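GH62 hydrolase (Scytalidium thermophilum, PDB 4PVA) is a GH62 alpha-L-arabinofuranosidase from a thermophilic fungus, a glycoside hydrolase that probably releases arabinofuranose side groups from arabinoxylan during lignocellulose degradation. Local coordinates at residues A[241-244]-A[250-253]; A[273-276]-A[280-283]. One frame throughout, in Å; residues are numbered along the deposited sequence. Where two conformers were deposited one is given.

Contact 1 comes first along the chain and closes before contact 2 opens; their centres lie about 11 Å apart on the same side of the chain's centre. Contact 1 joins strands 238-245 and 251-258 within one blade of the five-bladed beta-propeller, the fold of this family. Contact 2 lies in the loop that leaves this blade after strand 266-267 and leads into strand 282-284, an outermost strand of another sheet. The two touch directly: Phe253 O lies 2.8 Å from Trp276 N, a probable hydrogen bond, and Leu241 CD2 packs 3.6 Å from Trp276 CD2. Such contacts tie the inter-blade connection back onto the hairpin.

Contact 1: residues A[241-244]-A[250-253]; sequences LVEA and HRYF. With PO4 (phosphate ion), chain F.
Glu243 and Phe253 form an antiparallel non-hydrogen-bonded pair, CA to CA 4.5 Å, and Ala244 and Tyr252 the hydrogen-bonded pair beside it; the N-to-C directions of the short strand segments make 160°, close to antiparallel. Ala244 N donates to Tyr252 O at 2.8 Å, and Tyr252 N returns a bond to Ala244 O at 3.0 Å. Ala244 and Tyr252 share one face of the sheet, where the methyl CB of Ala244 sits over the phenol ring of Tyr252, 3.9 Å from its centroid, a CH-pi contact displaced toward the ring rim. On the other face Glu243 CB lies over the Phe253 ring, 4.1 Å from its centroid, and Leu241 CB meets Phe253 CD2 obliquely at 3.9 Å. This is a beta hairpin of strands 238-245 and 251-258, two neighbouring strands of a propeller blade, with strand 222-229 flanking strand 238-245. With CG anti to the backbone N (chi1 -172°) and an extended chain, Glu243 carries its carboxylate past the phenyl ring to Arg251. Arg251 NH1 makes a salt bridge to Glu243 OE2 at 2.9 Å, staying in the guanidinium plane but meeting the carboxylate from above, 38° out of its plane. Ser294 OG also binds OE2, while His295 N takes OE1, so the buried carboxylate is gripped at both oxygens. NH1 also donates to phosphate O1 at 3.0 Å; the phosphate, probably from the crystallisation liquor, is also hydrogen-bonded by Lys46, His295, Gln320 and Tyr330. A methionine in place of Arg251 would probably leave the Glu243 carboxylate without its charge partner and the phosphate with one donor fewer.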
ATOM      1  N   LEU A 241      -3.969  -1.468  -8.736  1.00  8.87           N
ATOM      2  CA  LEU A 241      -3.329  -2.746  -8.387  1.00  8.91           C
ATOM      3  C   LEU A 241      -4.109  -3.374  -7.246  1.00  8.90           C
ATOM      4  O   LEU A 241      -4.485  -2.663  -6.313  1.00  9.22           O
ATOM      5  CB  LEU A 241      -1.909  -2.533  -7.924  1.00  9.18           C
ATOM      6  CG  LEU A 241      -1.014  -1.705  -8.839  1.00  9.46           C
ATOM      7  CD1 LEU A 241       0.371  -1.605  -8.255  1.00  9.81           C
ATOM      8  CD2 LEU A 241      -0.976  -2.253 -10.253  1.00  9.72           C
ATOM      9  N   VAL A 242      -4.362  -4.669  -7.309  1.00  8.84           N
ATOM     10  CA  VAL A 242      -4.998  -5.405  -6.203  1.00  8.93           C
ATOM     11  C   VAL A 242      -4.297  -6.728  -6.067  1.00  8.86           C
ATOM     12  O   VAL A 242      -4.009  -7.391  -7.049  1.00  9.38           O
ATOM     13  CB  VAL A 242      -6.538  -5.614  -6.392  1.00  9.33           C
ATOM     14  CG1 VAL A 242      -7.137  -6.361  -5.201  1.00  9.80           C
ATOM     15  CG2 VAL A 242      -7.271  -4.299  -6.613  1.00  9.80           C
ATOM     16  N   GLU A 243      -4.038  -7.138  -4.837  1.00  9.22           N
ATOM     17  CA  GLU A 243      -3.421  -8.425  -4.586  1.00  9.37           C
ATOM     18  C   GLU A 243      -4.425  -9.557  -4.715  1.00  9.88           C
ATOM     19  O   GLU A 243      -5.559  -9.446  -4.241  1.00  9.97           O
ATOM     20  CB  GLU A 243      -2.749  -8.427  -3.199  1.00  9.85           C
ATOM     21  CG  GLU A 243      -1.906  -9.623  -2.876  1.00 10.38           C
ATOM     22  CD  GLU A 243      -1.132  -9.469  -1.585  1.00 11.02           C
ATOM     23  OE1 GLU A 243      -0.939  -8.313  -1.143  1.00 11.51           O
ATOM     24  OE2 GLU A 243      -0.664 -10.542  -1.086  1.00 11.83           O
ATOM     25  N   ALA A 244      -3.960 -10.623  -5.326  1.00 10.01           N
ATOM     26  CA  ALA A 244      -4.665 -11.861  -5.455  1.00 10.73           C
ATOM     27  C   ALA A 244      -3.833 -13.012  -4.903  1.00 11.30           C
ATOM     28  O   ALA A 244      -2.615 -12.951  -4.815  1.00 10.90           O
ATOM     29  CB  ALA A 244      -5.052 -12.129  -6.914  1.00 11.29           C
ATOM     30  N   HIS A 250       0.321 -18.510  -3.727  1.00 19.91           N
ATOM     31  CA  HIS A 250       1.293 -17.487  -4.141  1.00 18.68           C
ATOM     32  C   HIS A 250       0.567 -16.151  -4.380  1.00 17.45           C
ATOM     33  O   HIS A 250      -0.408 -16.079  -5.078  1.00 18.53           O
ATOM     34  CB  HIS A 250       2.039 -17.890  -5.390  1.00 19.85           C
ATOM     35  CG  HIS A 250       2.790 -19.159  -5.232  1.00 21.68           C
ATOM     36  ND1 HIS A 250       3.211 -19.917  -6.298  1.00 23.90           N
ATOM     37  CD2 HIS A 250       3.225 -19.791  -4.123  1.00 23.03           C
ATOM     38  CE1 HIS A 250       3.874 -20.968  -5.850  1.00 26.08           C
ATOM     39  NE2 HIS A 250       3.841 -20.942  -4.528  1.00 25.51           N
ATOM     40  N   ARG A 251       1.103 -15.111  -3.741  1.00 16.35           N
ATOM     41  CA  ARG A 251       0.517 -13.765  -3.874  1.00 16.03           C
ATOM     42  C   ARG A 251       1.043 -13.075  -5.115  1.00 16.42           C
ATOM     43  O   ARG A 251       2.255 -13.156  -5.424  1.00 16.31           O
ATOM     44  CB  ARG A 251       0.887 -12.902  -2.682  1.00 16.42           C
ATOM     45  CG  ARG A 251       0.606 -13.514  -1.320  1.00 17.46           C
ATOM     46  CD  ARG A 251      -0.852 -13.841  -1.118  1.00 17.74           C
ATOM     47  NE  ARG A 251      -1.071 -14.323   0.236  1.00 19.85           N
ATOM     48  CZ  ARG A 251      -1.096 -13.570   1.332  1.00 22.74           C
ATOM     49  NH1 ARG A 251      -1.039 -12.245   1.258  1.00 23.53           N
ATOM     50  NH2 ARG A 251      -1.243 -14.156   2.511  1.00 25.60           N
ATOM     51  N   TYR A 252       0.163 -12.403  -5.844  1.00 10.03           N
ATOM     52  CA  TYR A 252       0.558 -11.617  -7.003  1.00 10.22           C
ATOM     53  C   TYR A 252      -0.351 -10.421  -7.118  1.00  9.78           C
ATOM     54  O   TYR A 252      -1.410 -10.384  -6.486  1.00 10.34           O
ATOM     55  CB  TYR A 252       0.511 -12.462  -8.275  1.00 10.67           C
ATOM     56  CG  TYR A 252      -0.841 -12.960  -8.700  1.00 11.03           C
ATOM     57  CD1 TYR A 252      -1.364 -14.122  -8.156  1.00 11.48           C
ATOM     58  CD2 TYR A 252      -1.569 -12.306  -9.692  1.00 11.24           C
ATOM     59  CE1 TYR A 252      -2.610 -14.605  -8.560  1.00 12.46           C
ATOM     60  CE2 TYR A 252      -2.799 -12.797 -10.097  1.00 11.73           C
ATOM     61  CZ  TYR A 252      -3.283 -13.940  -9.538  1.00 12.33           C
ATOM     62  OH  TYR A 252      -4.524 -14.395  -9.989  1.00 14.95           O
ATOM     63  N   PHE A 253       0.022  -9.447  -7.937  1.00  9.60           N
ATOM     64  CA  PHE A 253      -0.798  -8.274  -8.180  1.00  9.53           C
ATOM     65  C   PHE A 253      -1.443  -8.307  -9.550  1.00  9.63           C
ATOM     66  O   PHE A 253      -0.760  -8.527 -10.555  1.00 10.15           O
ATOM     67  CB  PHE A 253       0.020  -6.991  -8.011  1.00  9.61           C
ATOM     68  CG  PHE A 253       0.141  -6.600  -6.567  1.00  9.70           C
ATOM     69  CD1 PHE A 253       1.144  -7.124  -5.747  1.00  9.97           C
ATOM     70  CD2 PHE A 253      -0.809  -5.788  -6.002  1.00  9.62           C
ATOM     71  CE1 PHE A 253       1.161  -6.805  -4.388  1.00  9.93           C
ATOM     72  CE2 PHE A 253      -0.771  -5.472  -4.643  1.00  9.57           C
ATOM     73  CZ  PHE A 253       0.196  -6.007  -3.833  1.00  9.90           C
TER
HETATM   74  P   PO4 F 505      -1.174  -9.300   4.589  0.80 10.79           P
HETATM   75  O1  PO4 F 505      -0.969  -9.972   3.211  0.80 11.97           O
HETATM   76  O2  PO4 F 505      -2.675  -8.967   4.740  0.80 12.88           O
HETATM   77  O3  PO4 F 505      -0.837 -10.339   5.634  0.80 13.16           O
HETATM   78  O4  PO4 F 505      -0.346  -8.107   4.670  0.80 11.32           O

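Contact 2: residues A[273-276]-A[280-283]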
ATOM      1  N   ALA A 273      -0.704 -15.963 -14.674  1.00 12.06           N
ATOM      2  CA  ALA A 273       0.297 -16.181 -15.707  1.00 12.32           C
ATOM      3  C   ALA A 273       0.862 -14.910 -16.277  1.00 12.01           C
ATOM      4  O   ALA A 273       1.992 -14.898 -16.756  1.00 12.78           O
ATOM      5  CB  ALA A 273      -0.286 -17.044 -16.830  1.00 12.84           C
ATOM      6  N   ASN A 274       0.060 -13.837 -16.228  1.00 11.88           N
ATOM      7  CA  ASN A 274       0.512 -12.518 -16.720  0.60 11.97           C
ATOM      8  C   ASN A 274      -0.025 -11.446 -15.796  1.00 11.52           C
ATOM      9  O   ASN A 274      -1.028 -10.768 -16.053  1.00 11.78           O
ATOM     10  CB  ASN A 274       0.173 -12.206 -18.173  0.60 12.33           C
ATOM     11  CG  ASN A 274       0.879 -10.960 -18.664  0.60 12.58           C
ATOM     12  OD1 ASN A 274       2.107 -10.844 -18.501  0.60 13.28           O
ATOM     13  ND2 ASN A 274       0.135 -10.041 -19.262  0.60 12.57           N
ATOM     14  N   PRO A 275       0.661 -11.330 -14.667  1.00 11.34           N
ATOM     15  CA  PRO A 275       0.249 -10.412 -13.620  1.00 11.21           C
ATOM     16  C   PRO A 275       0.903  -9.065 -13.828  1.00 10.97           C
ATOM     17  O   PRO A 275       1.810  -8.909 -14.648  1.00 11.40           O
ATOM     18  CB  PRO A 275       0.848 -11.082 -12.384  1.00 11.58           C
ATOM     19  CG  PRO A 275       2.180 -11.605 -12.871  1.00 11.49           C
ATOM     20  CD  PRO A 275       1.848 -12.124 -14.262  1.00 11.65           C
ATOM     21  N   TRP A 276       0.498  -8.089 -13.039  1.00 10.38           N
ATOM     22  CA  TRP A 276       1.273  -6.834 -12.955  1.00 10.27           C
ATOM     23  C   TRP A 276       2.638  -7.164 -12.344  1.00 10.32           C
ATOM     24  O   TRP A 276       3.666  -6.782 -12.934  1.00 10.64           O
ATOM     25  CB  TRP A 276       0.526  -5.770 -12.180  1.00 10.17           C
ATOM     26  CG  TRP A 276       1.171  -4.439 -12.254  1.00 10.48           C
ATOM     27  CD1 TRP A 276       1.089  -3.551 -13.277  1.00 10.65           C
ATOM     28  CD2 TRP A 276       2.059  -3.843 -11.273  1.00 10.33           C
ATOM     29  NE1 TRP A 276       1.827  -2.412 -12.980  1.00 11.18           N
ATOM     30  CE2 TRP A 276       2.425  -2.572 -11.762  1.00 10.49           C
ATOM     31  CE3 TRP A 276       2.555  -4.247 -10.027  1.00 10.38           C
ATOM     32  CZ2 TRP A 276       3.281  -1.726 -11.045  1.00 10.71           C
ATOM     33  CZ3 TRP A 276       3.376  -3.390  -9.346  1.00 10.51           C
ATOM     34  CH2 TRP A 276       3.739  -2.180  -9.868  1.00 10.48           C
ATOM     35  N   ALA A 280       5.467 -15.107 -11.971  1.00 12.34           N
ATOM     36  CA  ALA A 280       5.567 -15.321 -13.410  1.00 12.69           C
ATOM     37  C   ALA A 280       6.448 -14.322 -14.128  1.00 12.88           C
ATOM     38  O   ALA A 280       7.020 -14.669 -15.166  1.00 14.02           O
ATOM     39  CB  ALA A 280       4.175 -15.306 -14.022  1.00 12.73           C
ATOM     40  N   ASN A 281       6.558 -13.085 -13.641  1.00 12.05           N
ATOM     41  CA  ASN A 281       7.268 -12.056 -14.398  1.00 12.23           C
ATOM     42  C   ASN A 281       8.312 -11.311 -13.579  1.00 12.05           C
ATOM     43  O   ASN A 281       8.798 -10.279 -14.025  1.00 13.32           O
ATOM     44  CB  ASN A 281       6.302 -11.064 -15.054  1.00 12.28           C
ATOM     45  CG  ASN A 281       5.556 -10.202 -14.043  1.00 11.82           C
ATOM     46  OD1 ASN A 281       5.558 -10.454 -12.843  1.00 12.07           O
ATOM     47  ND2 ASN A 281       4.910  -9.184 -14.546  1.00 11.73           N
ATOM     48  N   VAL A 282       8.734 -11.905 -12.490  1.00 12.58           N
ATOM     49  CA  VAL A 282       9.793 -11.366 -11.655  1.00 13.26           C
ATOM     50  C   VAL A 282      10.946 -12.302 -11.742  1.00 13.71           C
ATOM     51  O   VAL A 282      10.812 -13.481 -11.484  1.00 14.26           O
ATOM     52  CB  VAL A 282       9.327 -11.196 -10.200  1.00 13.28           C
ATOM     53  CG1 VAL A 282      10.483 -10.841  -9.277  1.00 13.40           C
ATOM     54  CG2 VAL A 282       8.237 -10.158 -10.066  1.00 13.38           C
ATOM     55  N   VAL A 283      12.110 -11.764 -12.119  1.00 13.98           N
ATOM     56  CA  VAL A 283      13.347 -12.548 -12.192  1.00 14.11           C
ATOM     57  C   VAL A 283      14.162 -12.246 -10.958  1.00 14.05           C
ATOM     58  O   VAL A 283      14.495 -11.080 -10.668  1.00 13.90           O
ATOM     59  CB  VAL A 283      14.158 -12.200 -13.451  1.00 14.60           C
ATOM     60  CG1 VAL A 283      15.470 -12.969 -13.455  1.00 14.78           C
ATOM     61  CG2 VAL A 283      13.370 -12.531 -14.706  1.00 14.91           C
TER
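Asn281 reaches across to Pro275 and Trp276, and its carboxamide forms the close-fitting part of this contact. Its ND2 donates to Trp276 O at 3.1 Å with a fairly straight N-H...O angle of 162°. The bond leaves in the plane of the amide but arrives well above the carbonyl plane of Trp276, 68° out of it. The amide oxygen is engaged too: Asn281 OD1 comes within 3.6 Å of Pro275 CG and accepts a hydrogen bond from Gly278 N, inside the short connection between the two segments. The side chain starts with CG between the backbone N and carbonyl carbon (chi1 67°), which turns the amide back toward 273-276. Trp24 O is the stronger partner of ND2, so the amide bridges this loop and the N-terminal part of the chain, and its rotation is fixed by bonds at both nitrogen and oxygen. The other half is looser and faces solvent. There Ala280 CB meets Pro275 CD at 3.9 Å and Ala273 O at 3.5 Å, with no hydrogen bond between the alanines, both exposed. Beyond Pro275, the buried Trp276 indole joins an aromatic group, edge-to-face with Trp26 and Phe317. On one side Pro275 and Trp276 rest on strand 251-258, Trp276 also on strand 238-245; on the other, Asn281 leads into strand 282-284, which pairs in parallel with strand 26-28.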